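Local coordinates for protein putative isomerase (Sinorhizobium meliloti, PDB 2PPG) that is a putative isomerase of unassigned function that probably belongs to the enolase superfamily, pairing an N-terminal capping domain with a C-terminal barrel, at residues 11-17 against 387-391; 5-10 against 92-97; 153-158 against 366-370; 318-322 against 346-350; 306-310 against 337-341. All blocks are in the same frame, centred on the assembly; numbering follows the deposited sequence.

Overall arrangement
Strand 7-17 and the two residues before it open the modelled chain. Residues 5-10 close an early loop on 92-97 (interaction 2); 11-17 pairs with the tail 387-391 (interaction 1) and so spans nearly the whole chain. These two contacts cross and both use strand 7-17 of the antiparallel N-terminal sheet. Interaction 3, nested in interaction 1, brings 366-370 back onto the barrel strand that includes 155-158. Inside its loop lie interactions 5 (306-310 with 337-341) and 4 (318-322 with 346-350), whose segments alternate. Interaction 3 touches both: Arg153 meets the loop of interaction 5, and Tyr368 packs on Ala319 of interaction 4. Interactions 1 and 5 lie on opposite sides of the chain's centre.

Interaction 1: residues 11-17 against 387-391; sequences ESFTLTL and LLKKH
Strand 11-17 and the C-terminal tail 387-391 run antiparallel, with Phe13 and Lys390 as a non-hydrogen-bonded pair, their CA atoms 4.3 Å apart, and Thr14 and Lys389 as the adjoining hydrogen-bonded pair. The Thr14 pair is closed in both directions, Thr14 N to Lys389 O at 2.9 Å and Lys389 N to Thr14 O at 3.0 Å. Two residues further along, His391 N gives a nearly straight bond (175°) to Ser12 O, while the imidazole of His391 is held by Asp85. A water joins the other end, accepting from Thr16 N and donating to Leu387 O. Phe13 turns its CG beside its own backbone N (chi1 -47°), which brings CD1 to Lys390, 3.8 Å from Lys390 CB, the two side chains crossing at a slant, and its CB to 3.8 Å from Leu388 CG; Phe13 and Leu388 meet at about a right angle. Leu388 also reaches Leu15, CD1 to CB at 3.7 Å, and Leu15 CD1 in turn touches Leu387 CB, making a short apolar row. At the far end the long Lys390 chain carries NZ to a salt bridge with Glu11 OE2 at 3.5 Å, a rather long one. Here the last modelled residues form the short edge strand of the four-stranded antiparallel sheet in the N-terminal part of an enolase-type fold, so the N-terminal strand and the C-terminal tail share one sheet.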
# COMPACT_ATOMS: atom_id res chain seq x y z
N GLU A 11 -12.56 -41.26 -27.23
CA GLU A 11 -11.30 -41.71 -27.84
C GLU A 11 -10.34 -40.54 -28.09
O GLU A 11 -10.78 -39.44 -28.44
CB GLU A 11 -11.59 -42.43 -29.16
CG GLU A 11 -12.42 -43.69 -29.01
CD GLU A 11 -13.09 -44.10 -30.31
OE1 GLU A 11 -13.96 -43.36 -30.82
OE2 GLU A 11 -12.76 -45.19 -30.82
N SER A 12 -9.04 -40.81 -27.93
CA SER A 12 -7.96 -39.82 -28.11
C SER A 12 -7.03 -40.20 -29.26
O SER A 12 -6.74 -41.39 -29.47
CB SER A 12 -7.11 -39.73 -26.85
OG SER A 12 -7.90 -39.46 -25.71
N PHE A 13 -6.52 -39.20 -29.97
CA PHE A 13 -5.73 -39.41 -31.19
C PHE A 13 -4.66 -38.37 -31.36
O PHE A 13 -4.78 -37.24 -30.87
CB PHE A 13 -6.59 -39.30 -32.46
CG PHE A 13 -7.88 -40.05 -32.41
CD1 PHE A 13 -7.97 -41.34 -32.93
CD2 PHE A 13 -9.02 -39.46 -31.89
CE1 PHE A 13 -9.18 -42.03 -32.91
CE2 PHE A 13 -10.21 -40.15 -31.86
CZ PHE A 13 -10.29 -41.44 -32.37
N THR A 14 -3.62 -38.72 -32.11
CA THR A 14 -2.69 -37.72 -32.57
C THR A 14 -2.86 -37.55 -34.06
O THR A 14 -3.23 -38.49 -34.75
CB THR A 14 -1.24 -38.11 -32.30
OG1 THR A 14 -1.06 -39.49 -32.64
CG2 THR A 14 -0.89 -37.89 -30.84
N LEU A 15 -2.63 -36.34 -34.53
CA LEU A 15 -2.54 -36.09 -35.94
C LEU A 15 -1.20 -35.46 -36.16
O LEU A 15 -0.90 -34.42 -35.56
CB LEU A 15 -3.65 -35.13 -36.38
CG LEU A 15 -3.72 -34.72 -37.85
CD1 LEU A 15 -3.79 -35.95 -38.72
CD2 LEU A 15 -4.94 -33.84 -38.09
N THR A 16 -0.38 -36.09 -37.01
CA THR A 16 0.99 -35.64 -37.26
C THR A 16 1.21 -35.25 -38.72
O THR A 16 1.24 -36.12 -39.59
CB THR A 16 2.00 -36.75 -36.91
OG1 THR A 16 1.83 -37.14 -35.55
CG2 THR A 16 3.44 -36.28 -37.13
N LEU A 17 1.37 -33.96 -39.01
CA LEU A 17 1.66 -33.56 -40.39
C LEU A 17 3.08 -33.07 -40.54
O LEU A 17 3.55 -32.28 -39.72
CB LEU A 17 0.70 -32.47 -40.87
CG LEU A 17 -0.72 -32.88 -41.26
CD1 LEU A 17 -0.79 -34.35 -41.71
CD2 LEU A 17 -1.67 -32.61 -40.11
N LEU A 387 -6.02 -40.21 -41.18
CA LEU A 387 -4.63 -40.00 -40.74
C LEU A 387 -4.49 -40.05 -39.20
O LEU A 387 -3.38 -40.07 -38.66
CB LEU A 387 -4.10 -38.66 -41.27
CG LEU A 387 -4.08 -38.41 -42.80
CD1 LEU A 387 -3.88 -36.92 -43.11
CD2 LEU A 387 -3.02 -39.24 -43.53
N LEU A 388 -5.63 -40.06 -38.52
CA LEU A 388 -5.64 -40.07 -37.06
C LEU A 388 -5.04 -41.35 -36.50
O LEU A 388 -5.43 -42.44 -36.90
CB LEU A 388 -7.08 -39.91 -36.56
CG LEU A 388 -7.52 -38.53 -36.04
CD1 LEU A 388 -6.59 -37.37 -36.42
CD2 LEU A 388 -8.95 -38.25 -36.45
N LYS A 389 -4.10 -41.21 -35.57
CA LYS A 389 -3.53 -42.38 -34.92
C LYS A 389 -4.07 -42.45 -33.50
O LYS A 389 -3.78 -41.58 -32.68
CB LYS A 389 -1.99 -42.35 -34.93
CG LYS A 389 -1.33 -42.14 -36.30
CD LYS A 389 -1.21 -43.43 -37.12
CE LYS A 389 -0.42 -43.20 -38.43
NZ LYS A 389 -1.28 -42.72 -39.56
N LYS A 390 -4.86 -43.47 -33.23
CA LYS A 390 -5.44 -43.67 -31.93
C LYS A 390 -4.39 -44.03 -30.88
O LYS A 390 -3.41 -44.71 -31.17
CB LYS A 390 -6.51 -44.76 -32.00
CG LYS A 390 -6.93 -45.33 -30.65
CD LYS A 390 -8.39 -45.76 -30.63
CE LYS A 390 -8.79 -46.24 -29.23
NZ LYS A 390 -10.11 -46.93 -29.25
N HIS A 391 -4.60 -43.53 -29.67
CA HIS A 391 -3.85 -43.98 -28.52
C HIS A 391 -4.46 -45.29 -28.01
O HIS A 391 -3.85 -46.35 -28.12
CB HIS A 391 -3.93 -42.93 -27.43
CG HIS A 391 -3.11 -43.24 -26.22
ND1 HIS A 391 -3.67 -43.39 -24.97
CD2 HIS A 391 -1.78 -43.43 -26.07
CE1 HIS A 391 -2.72 -43.65 -24.09
NE2 HIS A 391 -1.56 -43.69 -24.74
O HOH W 1 -1.11 -38.78 -37.47

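Interaction 2: residues 5-10 against 92-97; sequences DRVKKI and TIGRDP
Arg6 sets CG anti to the carbonyl carbon (chi1 -49°) and bends again at chi2 (-67°) and chi3, a course that folds its methylenes over the carbonyl of Gly94. CB, CG and CD all lie close to Gly94 O, with CD nearest at 3.2 Å, and the same oxygen sits at the edge of the guanidinium, near its plane. NH2 ends beside Asp96 CB at 4.1 Å; the guanidinium and carboxylate planes are nearly parallel, but the charged atoms are not in contact, and Asp96 instead forms a salt bridge with Lys146 of a second subunit. Val7 is the backbone anchor. Its N donates to Arg95 O at 2.9 Å, and its O accepts from Gly94 N at 2.8 Å, so both the N-H and the C=O of Val7 are bonded to the loop. Residues Thr92 to Arg95 make a type II beta turn, closed by Arg95 N to Thr92 O, with Gly94 at the position where the backbone takes a positive phi. Val7 directs its CB toward the loop, where it rests 3.7 Å from Thr92 O, while the CD1 end of Ile10 reaches Thr92 CB at 3.6 Å, the Ile10 and Thr92 side chains set crosswise. Within 5-10, Lys8 and Lys9 both face Glu60 in a classic beta bulge. The loop holding the turn links helix 77-92 to helix 100-109; Val7 and Ile10 also pack on Ile59 of strand 52-61, and Val7, Thr92 and Pro97 lean against helix 119-140.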
# COMPACT_ATOMS: atom_id res chain seq x y z
N ASP A 5 -29.69 -38.37 -22.09
CA ASP A 5 -28.74 -38.70 -23.20
C ASP A 5 -27.29 -38.36 -22.87
O ASP A 5 -26.89 -37.19 -22.86
CB ASP A 5 -29.14 -38.01 -24.49
CG ASP A 5 -28.02 -38.02 -25.51
OD1 ASP A 5 -27.46 -36.93 -25.76
OD2 ASP A 5 -27.68 -39.11 -26.03
N ARG A 6 -26.48 -39.40 -22.68
CA ARG A 6 -25.22 -39.27 -21.99
C ARG A 6 -24.01 -39.62 -22.83
O ARG A 6 -24.11 -40.32 -23.85
CB ARG A 6 -25.25 -40.17 -20.76
CG ARG A 6 -26.49 -40.03 -19.89
CD ARG A 6 -26.53 -38.66 -19.22
NE ARG A 6 -27.20 -38.68 -17.92
CZ ARG A 6 -28.28 -37.96 -17.62
NH1 ARG A 6 -28.80 -38.07 -16.40
NH2 ARG A 6 -28.83 -37.14 -18.51
N VAL A 7 -22.85 -39.14 -22.39
CA VAL A 7 -21.59 -39.48 -23.02
C VAL A 7 -21.30 -40.97 -22.85
O VAL A 7 -21.34 -41.49 -21.74
CB VAL A 7 -20.45 -38.67 -22.41
CG1 VAL A 7 -19.12 -39.22 -22.87
CG2 VAL A 7 -20.61 -37.21 -22.80
N LYS A 8 -21.03 -41.64 -23.97
CA LYS A 8 -20.85 -43.08 -24.00
C LYS A 8 -19.41 -43.49 -24.29
O LYS A 8 -18.90 -44.44 -23.72
CB LYS A 8 -21.77 -43.69 -25.05
CG LYS A 8 -21.59 -45.19 -25.29
CD LYS A 8 -22.49 -45.59 -26.45
CE LYS A 8 -21.96 -46.79 -27.21
NZ LYS A 8 -22.67 -46.91 -28.52
N LYS A 9 -18.75 -42.77 -25.19
CA LYS A 9 -17.45 -43.21 -25.67
C LYS A 9 -16.53 -42.02 -25.80
O LYS A 9 -16.94 -40.95 -26.25
CB LYS A 9 -17.59 -43.91 -27.02
CG LYS A 9 -16.57 -45.02 -27.27
CD LYS A 9 -16.25 -45.21 -28.76
CE LYS A 9 -17.49 -45.47 -29.61
NZ LYS A 9 -17.15 -45.70 -31.05
N ILE A 10 -15.27 -42.22 -25.41
CA ILE A 10 -14.26 -41.18 -25.50
C ILE A 10 -12.98 -41.75 -26.07
O ILE A 10 -12.38 -42.62 -25.46
CB ILE A 10 -14.00 -40.54 -24.12
CG1 ILE A 10 -15.25 -39.78 -23.65
CG2 ILE A 10 -12.80 -39.61 -24.17
CD1 ILE A 10 -15.03 -38.91 -22.43
N THR A 92 -16.11 -39.06 -17.19
CA THR A 92 -16.89 -38.27 -18.14
C THR A 92 -18.03 -39.09 -18.77
O THR A 92 -19.14 -38.58 -18.97
CB THR A 92 -15.98 -37.64 -19.20
OG1 THR A 92 -14.81 -37.10 -18.56
CG2 THR A 92 -16.71 -36.51 -19.96
N ILE A 93 -17.77 -40.36 -19.06
CA ILE A 93 -18.83 -41.28 -19.47
C ILE A 93 -19.99 -41.20 -18.47
O ILE A 93 -19.77 -41.13 -17.26
CB ILE A 93 -18.32 -42.73 -19.55
CG1 ILE A 93 -17.28 -42.87 -20.67
CG2 ILE A 93 -19.46 -43.72 -19.79
CD1 ILE A 93 -16.46 -44.18 -20.60
N GLY A 94 -21.22 -41.19 -18.97
CA GLY A 94 -22.41 -41.10 -18.12
C GLY A 94 -22.92 -39.69 -17.85
O GLY A 94 -24.06 -39.52 -17.42
N ARG A 95 -22.08 -38.67 -18.09
CA ARG A 95 -22.50 -37.29 -17.86
C ARG A 95 -23.19 -36.71 -19.08
O ARG A 95 -23.10 -37.26 -20.18
CB ARG A 95 -21.32 -36.39 -17.49
CG ARG A 95 -20.37 -36.94 -16.41
CD ARG A 95 -20.95 -36.84 -15.02
NE ARG A 95 -21.50 -35.51 -14.73
CZ ARG A 95 -20.90 -34.59 -13.99
NH1 ARG A 95 -19.70 -34.81 -13.45
NH2 ARG A 95 -21.49 -33.43 -13.78
N ASP A 96 -23.87 -35.59 -18.86
CA ASP A 96 -24.63 -34.87 -19.87
C ASP A 96 -23.74 -33.74 -20.44
O ASP A 96 -23.16 -32.97 -19.68
CB ASP A 96 -25.91 -34.33 -19.19
CG ASP A 96 -26.71 -33.35 -20.04
OD1 ASP A 96 -26.52 -33.24 -21.27
OD2 ASP A 96 -27.58 -32.67 -19.46
N PRO A 97 -23.62 -33.66 -21.78
CA PRO A 97 -22.81 -32.59 -22.36
C PRO A 97 -23.27 -31.19 -21.95
O PRO A 97 -22.46 -30.26 -21.93
CB PRO A 97 -23.01 -32.77 -23.87
CG PRO A 97 -23.33 -34.20 -24.01
CD PRO A 97 -24.18 -34.53 -22.82

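Interaction 3: residues 153-158 against 366-370; sequences RDRIAA and GEYVV
An antiparallel strand added to the barrel of an enolase-type fold is formed here, where Ile156 and Tyr368 make the central hydrogen-bonded pair of residues 155-158 of strand 155-161 and strand 367-369. Strand 155-161 pairs in parallel with 185-189 and 343-345, and 367-369 comes back against it from the chain's C-terminal part. Tyr368 N donates to Ile156 O at 2.7 Å, and Ile156 N returns the bond to Tyr368 O. On their face, Ala158 CB lies 3.6 Å from Tyr368 CD2, and Ile156 CD1 meets Val370 CG2 at 3.8 Å. The Tyr368 hydroxyl bonds to Glu344 O, and its ring meets His343 edge-to-face. The other face carries Arg155, Glu367 and Val369. Rather than forming a salt bridge, the Glu367 carboxylate lies across the methylenes of Arg155, OE1 at 3.4 Å from CD, with its plane almost perpendicular to the guanidinium. Bends at chi2 (-76°) and chi3 (111°) turn that guanidinium so that Val369 lies over one face, CG1 at 3.6 Å from NH1. The same turn lets Arg155 NE reach back to Asp154 O at 3.2 Å, while Val370 N bonds that oxygen from the opposite face of its carbonyl plane.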
# COMPACT_ATOMS: atom_id res chain seq x y z
N ARG A 153 -21.25 -11.04 -32.95
CA ARG A 153 -20.25 -10.80 -33.97
C ARG A 153 -20.19 -12.03 -34.89
O ARG A 153 -20.13 -13.16 -34.40
CB ARG A 153 -18.93 -10.73 -33.18
CG ARG A 153 -17.84 -9.85 -33.69
CD ARG A 153 -16.62 -9.98 -32.77
NE ARG A 153 -16.73 -9.12 -31.59
CZ ARG A 153 -17.04 -9.53 -30.36
NH1 ARG A 153 -17.28 -10.81 -30.12
NH2 ARG A 153 -17.11 -8.65 -29.37
N ASP A 154 -20.21 -11.84 -36.21
CA ASP A 154 -19.96 -13.01 -37.08
C ASP A 154 -18.67 -12.92 -37.92
O ASP A 154 -18.26 -13.89 -38.55
CB ASP A 154 -21.18 -13.44 -37.90
CG ASP A 154 -21.52 -12.49 -39.01
OD1 ASP A 154 -22.45 -12.83 -39.78
OD2 ASP A 154 -20.89 -11.41 -39.12
N ARG A 155 -18.06 -11.74 -37.91
CA ARG A 155 -16.69 -11.61 -38.37
C ARG A 155 -15.82 -11.20 -37.18
O ARG A 155 -16.28 -10.53 -36.26
CB ARG A 155 -16.55 -10.55 -39.48
CG ARG A 155 -17.48 -10.66 -40.68
CD ARG A 155 -17.08 -11.76 -41.63
NE ARG A 155 -18.07 -12.83 -41.59
CZ ARG A 155 -18.86 -13.15 -42.61
NH1 ARG A 155 -19.73 -14.14 -42.49
NH2 ARG A 155 -18.76 -12.49 -43.76
N ILE A 156 -14.56 -11.59 -37.22
CA ILE A 156 -13.61 -11.16 -36.22
C ILE A 156 -12.36 -10.71 -36.95
O ILE A 156 -11.85 -11.42 -37.81
CB ILE A 156 -13.25 -12.30 -35.22
CG1 ILE A 156 -14.50 -12.71 -34.44
CG2 ILE A 156 -12.12 -11.85 -34.28
CD1 ILE A 156 -14.41 -14.03 -33.71
N ALA A 157 -11.87 -9.52 -36.61
CA ALA A 157 -10.64 -9.02 -37.21
C ALA A 157 -9.50 -10.00 -36.91
O ALA A 157 -9.42 -10.57 -35.82
CB ALA A 157 -10.32 -7.61 -36.70
N ALA A 158 -8.65 -10.23 -37.91
CA ALA A 158 -7.53 -11.15 -37.76
C ALA A 158 -6.24 -10.38 -37.94
O ALA A 158 -6.23 -9.36 -38.63
CB ALA A 158 -7.62 -12.25 -38.79
N GLY A 366 -8.56 -9.97 -43.98
CA GLY A 366 -8.34 -9.48 -42.63
C GLY A 366 -9.46 -9.79 -41.66
O GLY A 366 -9.69 -9.02 -40.72
N GLU A 367 -10.15 -10.90 -41.87
CA GLU A 367 -11.27 -11.29 -41.03
C GLU A 367 -11.48 -12.81 -40.95
O GLU A 367 -11.58 -13.50 -41.97
CB GLU A 367 -12.55 -10.69 -41.58
CG GLU A 367 -12.88 -9.32 -41.11
CD GLU A 367 -14.25 -8.89 -41.58
OE1 GLU A 367 -14.76 -9.47 -42.58
OE2 GLU A 367 -14.84 -7.99 -40.94
N TYR A 368 -11.58 -13.31 -39.73
CA TYR A 368 -12.07 -14.66 -39.51
C TYR A 368 -13.59 -14.71 -39.75
O TYR A 368 -14.35 -13.91 -39.20
CB TYR A 368 -11.80 -15.07 -38.07
CG TYR A 368 -10.43 -15.64 -37.81
CD1 TYR A 368 -10.13 -16.97 -38.14
CD2 TYR A 368 -9.45 -14.89 -37.18
CE1 TYR A 368 -8.88 -17.51 -37.88
CE2 TYR A 368 -8.20 -15.42 -36.91
CZ TYR A 368 -7.93 -16.74 -37.25
OH TYR A 368 -6.69 -17.28 -36.98
N VAL A 369 -14.04 -15.63 -40.59
CA VAL A 369 -15.46 -15.84 -40.71
C VAL A 369 -15.82 -16.88 -39.65
O VAL A 369 -15.25 -17.98 -39.63
CB VAL A 369 -15.83 -16.31 -42.12
CG1 VAL A 369 -17.31 -16.72 -42.18
CG2 VAL A 369 -15.50 -15.21 -43.16
N VAL A 370 -16.72 -16.53 -38.75
CA VAL A 370 -17.14 -17.43 -37.68
C VAL A 370 -18.02 -18.52 -38.26
O VAL A 370 -19.04 -18.21 -38.90
CB VAL A 370 -17.94 -16.68 -36.59
CG1 VAL A 370 -18.49 -17.67 -35.53
CG2 VAL A 370 -17.09 -15.60 -35.94

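Interaction 4: residues 318-322 against 346-350; sequences HATIG and QHSIF
Gln346 NE2 donates to Ala319 O at 3.0 Å, the one hydrogen bond between the loop 318-322 and the start of helix 347-350. The bond is bent, with 144° at the hydrogen, and the amide nitrogen stands tilted from the carbonyl plane. A sharp turn at chi2 (-93°) makes this possible: the Gln346 chain folds over Ala319 O, so that CG comes within 3.4 Å of the oxygen on the way to the amide. On the same loop, Ala319 N donates to Glu344 OE1, which ties the segment to strand 343-345 as well. The backbone oxygen of Gln346, at the N-cap position, takes bonds from both Ile349 N and Phe350 N, fixing the first turn of helix 347-350. That turn aims Ile349 at the facing loop. The methyl CD1 at the end of its CG1 branch rests on backbone and side chain together, 3.6 Å from Thr320 O and 3.8 Å from Ile321 CG1, the two isoleucines roughly perpendicular, while CG2 lies against Gly322 O at 3.9 Å. Tyr23 packs on both Ile321 and Gln346, and Tyr72 of strand 66-72 on His318 and Thr320, so N-terminal residues adjoin this contact. Loops that follow barrel strands, here 314-315 and 343-345, meet in this way at the C-terminal mouth of a TIM-type barrel, the end that carries the active site in the enolase superfamily.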
# COMPACT_ATOMS: atom_id res chain seq x y z
N HIS A 318 -4.95 -15.96 -28.79
CA HIS A 318 -3.77 -16.59 -29.38
C HIS A 318 -4.23 -17.66 -30.37
O HIS A 318 -5.28 -18.30 -30.18
CB HIS A 318 -2.97 -17.23 -28.24
CG HIS A 318 -1.65 -17.79 -28.65
ND1 HIS A 318 -1.41 -19.14 -28.79
CD2 HIS A 318 -0.47 -17.18 -28.91
CE1 HIS A 318 -0.16 -19.34 -29.13
NE2 HIS A 318 0.44 -18.16 -29.22
N ALA A 319 -3.45 -17.84 -31.43
CA ALA A 319 -3.67 -18.92 -32.39
C ALA A 319 -2.35 -19.65 -32.64
O ALA A 319 -1.28 -19.02 -32.68
CB ALA A 319 -4.26 -18.37 -33.68
N THR A 320 -2.41 -20.96 -32.81
CA THR A 320 -1.18 -21.73 -32.93
C THR A 320 -1.25 -22.92 -33.90
O THR A 320 -2.15 -23.00 -34.74
CB THR A 320 -0.71 -22.19 -31.54
OG1 THR A 320 0.60 -22.76 -31.63
CG2 THR A 320 -1.71 -23.22 -30.94
N ILE A 321 -0.26 -23.81 -33.82
CA ILE A 321 -0.24 -25.06 -34.56
C ILE A 321 -1.38 -25.94 -34.10
O ILE A 321 -1.57 -26.12 -32.91
CB ILE A 321 1.08 -25.82 -34.29
CG1 ILE A 321 2.26 -25.10 -34.96
CG2 ILE A 321 0.97 -27.31 -34.69
CD1 ILE A 321 3.57 -25.29 -34.25
N GLY A 322 -2.14 -26.47 -35.05
CA GLY A 322 -3.23 -27.38 -34.72
C GLY A 322 -4.08 -27.62 -35.94
O GLY A 322 -3.93 -26.91 -36.94
N GLN A 346 -2.44 -17.38 -37.86
CA GLN A 346 -1.28 -18.07 -38.40
C GLN A 346 -1.59 -18.53 -39.82
O GLN A 346 -2.02 -19.66 -40.03
CB GLN A 346 -0.96 -19.29 -37.55
CG GLN A 346 -0.73 -19.02 -36.06
CD GLN A 346 0.73 -18.80 -35.71
OE1 GLN A 346 1.61 -19.05 -36.53
NE2 GLN A 346 1.00 -18.32 -34.50
N HIS A 347 -1.37 -17.64 -40.78
CA HIS A 347 -1.56 -17.95 -42.20
C HIS A 347 -0.83 -19.23 -42.63
O HIS A 347 -1.40 -20.09 -43.30
CB HIS A 347 -1.09 -16.76 -43.04
CG HIS A 347 0.31 -16.33 -42.72
ND1 HIS A 347 1.38 -16.67 -43.50
CD2 HIS A 347 0.81 -15.63 -41.67
CE1 HIS A 347 2.49 -16.19 -42.96
NE2 HIS A 347 2.17 -15.55 -41.85
N SER A 348 0.43 -19.35 -42.23
CA SER A 348 1.29 -20.46 -42.62
C SER A 348 0.79 -21.83 -42.13
O SER A 348 1.23 -22.87 -42.62
CB SER A 348 2.72 -20.20 -42.13
OG SER A 348 2.70 -19.54 -40.88
N ILE A 349 -0.13 -21.82 -41.16
CA ILE A 349 -0.75 -23.05 -40.64
C ILE A 349 -2.15 -23.23 -41.22
O ILE A 349 -2.50 -24.31 -41.68
CB ILE A 349 -0.84 -23.03 -39.09
CG1 ILE A 349 0.56 -22.98 -38.47
CG2 ILE A 349 -1.61 -24.25 -38.57
CD1 ILE A 349 0.57 -22.41 -37.04
N PHE A 350 -2.93 -22.17 -41.18
CA PHE A 350 -4.33 -22.21 -41.57
C PHE A 350 -4.51 -22.68 -43.01
O PHE A 350 -5.34 -23.54 -43.27
CB PHE A 350 -4.98 -20.82 -41.38
CG PHE A 350 -6.49 -20.83 -41.47
CD1 PHE A 350 -7.26 -21.12 -40.36
CD2 PHE A 350 -7.13 -20.53 -42.67
CE1 PHE A 350 -8.65 -21.13 -40.44
CE2 PHE A 350 -8.51 -20.54 -42.77
CZ PHE A 350 -9.28 -20.85 -41.64

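Interaction 5: residues 306-310 against 337-341; sequences AYAHV and LANVD
Asn339 sends its CB toward the end of helix 293-310, and the side chain that follows meets His309 and Ala308. Its CG stands 3.9 Å from His309 CA, placing the amide against the helix backbone. From there the two branches part. OD1 turns to the imidazole and accepts a weak hydrogen bond from His309 ND1 at 3.4 Å, with 137° at the hydrogen; ring and amide planes are 52° apart. ND2 lies 3.6 Å from His309 CA and close to Ala308 O, but the angle there is too poor for a bond, and its hydrogen bond goes to Ile313 O instead. His309 is placed for this by a CG fully anti to its backbone N (chi1 180°), which swings the ring out toward residues 338-339. Ala338 CB then abuts the edge of the ring, 3.5 Å from ND1. Leu337 adds a looser touch, CD2 to Ala306 N at 4.2 Å. The His309 side also packs on Arg303 of a second subunit. With one weak side-chain bond and little apolar packing, the chemistry suggests that the loop is held less by His309 than by its backbone bonds to Val315 and the Asn339 link to Ile313.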
# COMPACT_ATOMS: atom_id res chain seq x y z
N ALA A 306 -14.57 -13.29 -19.32
CA ALA A 306 -15.46 -12.60 -18.37
C ALA A 306 -14.68 -11.75 -17.37
O ALA A 306 -15.12 -10.66 -17.00
CB ALA A 306 -16.33 -13.58 -17.63
N TYR A 307 -13.51 -12.24 -16.95
CA TYR A 307 -12.66 -11.48 -16.06
C TYR A 307 -12.07 -10.24 -16.75
O TYR A 307 -11.99 -9.18 -16.15
CB TYR A 307 -11.55 -12.37 -15.52
CG TYR A 307 -11.01 -11.94 -14.16
CD1 TYR A 307 -11.69 -12.28 -12.99
CD2 TYR A 307 -9.82 -11.22 -14.06
CE1 TYR A 307 -11.20 -11.91 -11.75
CE2 TYR A 307 -9.32 -10.84 -12.83
CZ TYR A 307 -10.01 -11.18 -11.67
OH TYR A 307 -9.52 -10.79 -10.45
N ALA A 308 -11.67 -10.36 -18.01
CA ALA A 308 -11.15 -9.20 -18.74
C ALA A 308 -12.22 -8.13 -18.92
O ALA A 308 -11.92 -6.94 -18.86
CB ALA A 308 -10.60 -9.62 -20.09
N HIS A 309 -13.45 -8.56 -19.13
CA HIS A 309 -14.62 -7.69 -19.25
C HIS A 309 -14.81 -6.88 -17.97
O HIS A 309 -14.77 -5.65 -17.98
CB HIS A 309 -15.85 -8.56 -19.50
CG HIS A 309 -17.12 -7.78 -19.64
ND1 HIS A 309 -17.55 -7.27 -20.84
CD2 HIS A 309 -18.06 -7.45 -18.72
CE1 HIS A 309 -18.71 -6.65 -20.66
NE2 HIS A 309 -19.03 -6.74 -19.38
N VAL A 310 -15.04 -7.61 -16.88
CA VAL A 310 -15.09 -7.03 -15.55
C VAL A 310 -13.94 -6.06 -15.30
O VAL A 310 -14.15 -4.97 -14.77
CB VAL A 310 -15.08 -8.15 -14.47
CG1 VAL A 310 -14.66 -7.59 -13.14
CG2 VAL A 310 -16.43 -8.80 -14.36
N LEU A 337 -17.91 -13.05 -26.70
CA LEU A 337 -17.23 -12.19 -25.74
C LEU A 337 -17.30 -10.71 -26.13
O LEU A 337 -17.05 -10.34 -27.27
CB LEU A 337 -15.77 -12.61 -25.63
CG LEU A 337 -15.47 -13.88 -24.83
CD1 LEU A 337 -14.02 -14.21 -25.02
CD2 LEU A 337 -15.79 -13.73 -23.34
N ALA A 338 -17.64 -9.87 -25.16
CA ALA A 338 -17.71 -8.43 -25.41
C ALA A 338 -16.36 -7.83 -25.80
O ALA A 338 -16.27 -7.02 -26.73
CB ALA A 338 -18.25 -7.74 -24.20
N ASN A 339 -15.30 -8.25 -25.11
CA ASN A 339 -14.01 -7.58 -25.20
C ASN A 339 -13.04 -8.01 -26.30
O ASN A 339 -11.88 -7.56 -26.31
CB ASN A 339 -13.29 -7.64 -23.83
CG ASN A 339 -13.80 -6.59 -22.86
OD1 ASN A 339 -14.98 -6.23 -22.89
ND2 ASN A 339 -12.92 -6.11 -21.99
N VAL A 340 -13.49 -8.86 -27.23
CA VAL A 340 -12.62 -9.34 -28.32
C VAL A 340 -12.38 -8.34 -29.46
O VAL A 340 -13.24 -8.08 -30.28
CB VAL A 340 -13.06 -10.71 -28.88
CG1 VAL A 340 -12.18 -11.12 -30.05
CG2 VAL A 340 -12.98 -11.76 -27.78
N ASP A 341 -11.17 -7.80 -29.50
CA ASP A 341 -10.83 -6.75 -30.45
C ASP A 341 -10.38 -7.32 -31.79
O ASP A 341 -10.52 -6.69 -32.84
CB ASP A 341 -9.69 -5.90 -29.87
CG ASP A 341 -9.51 -4.59 -30.59
OD1 ASP A 341 -8.44 -4.39 -31.22
OD2 ASP A 341 -10.44 -3.76 -30.53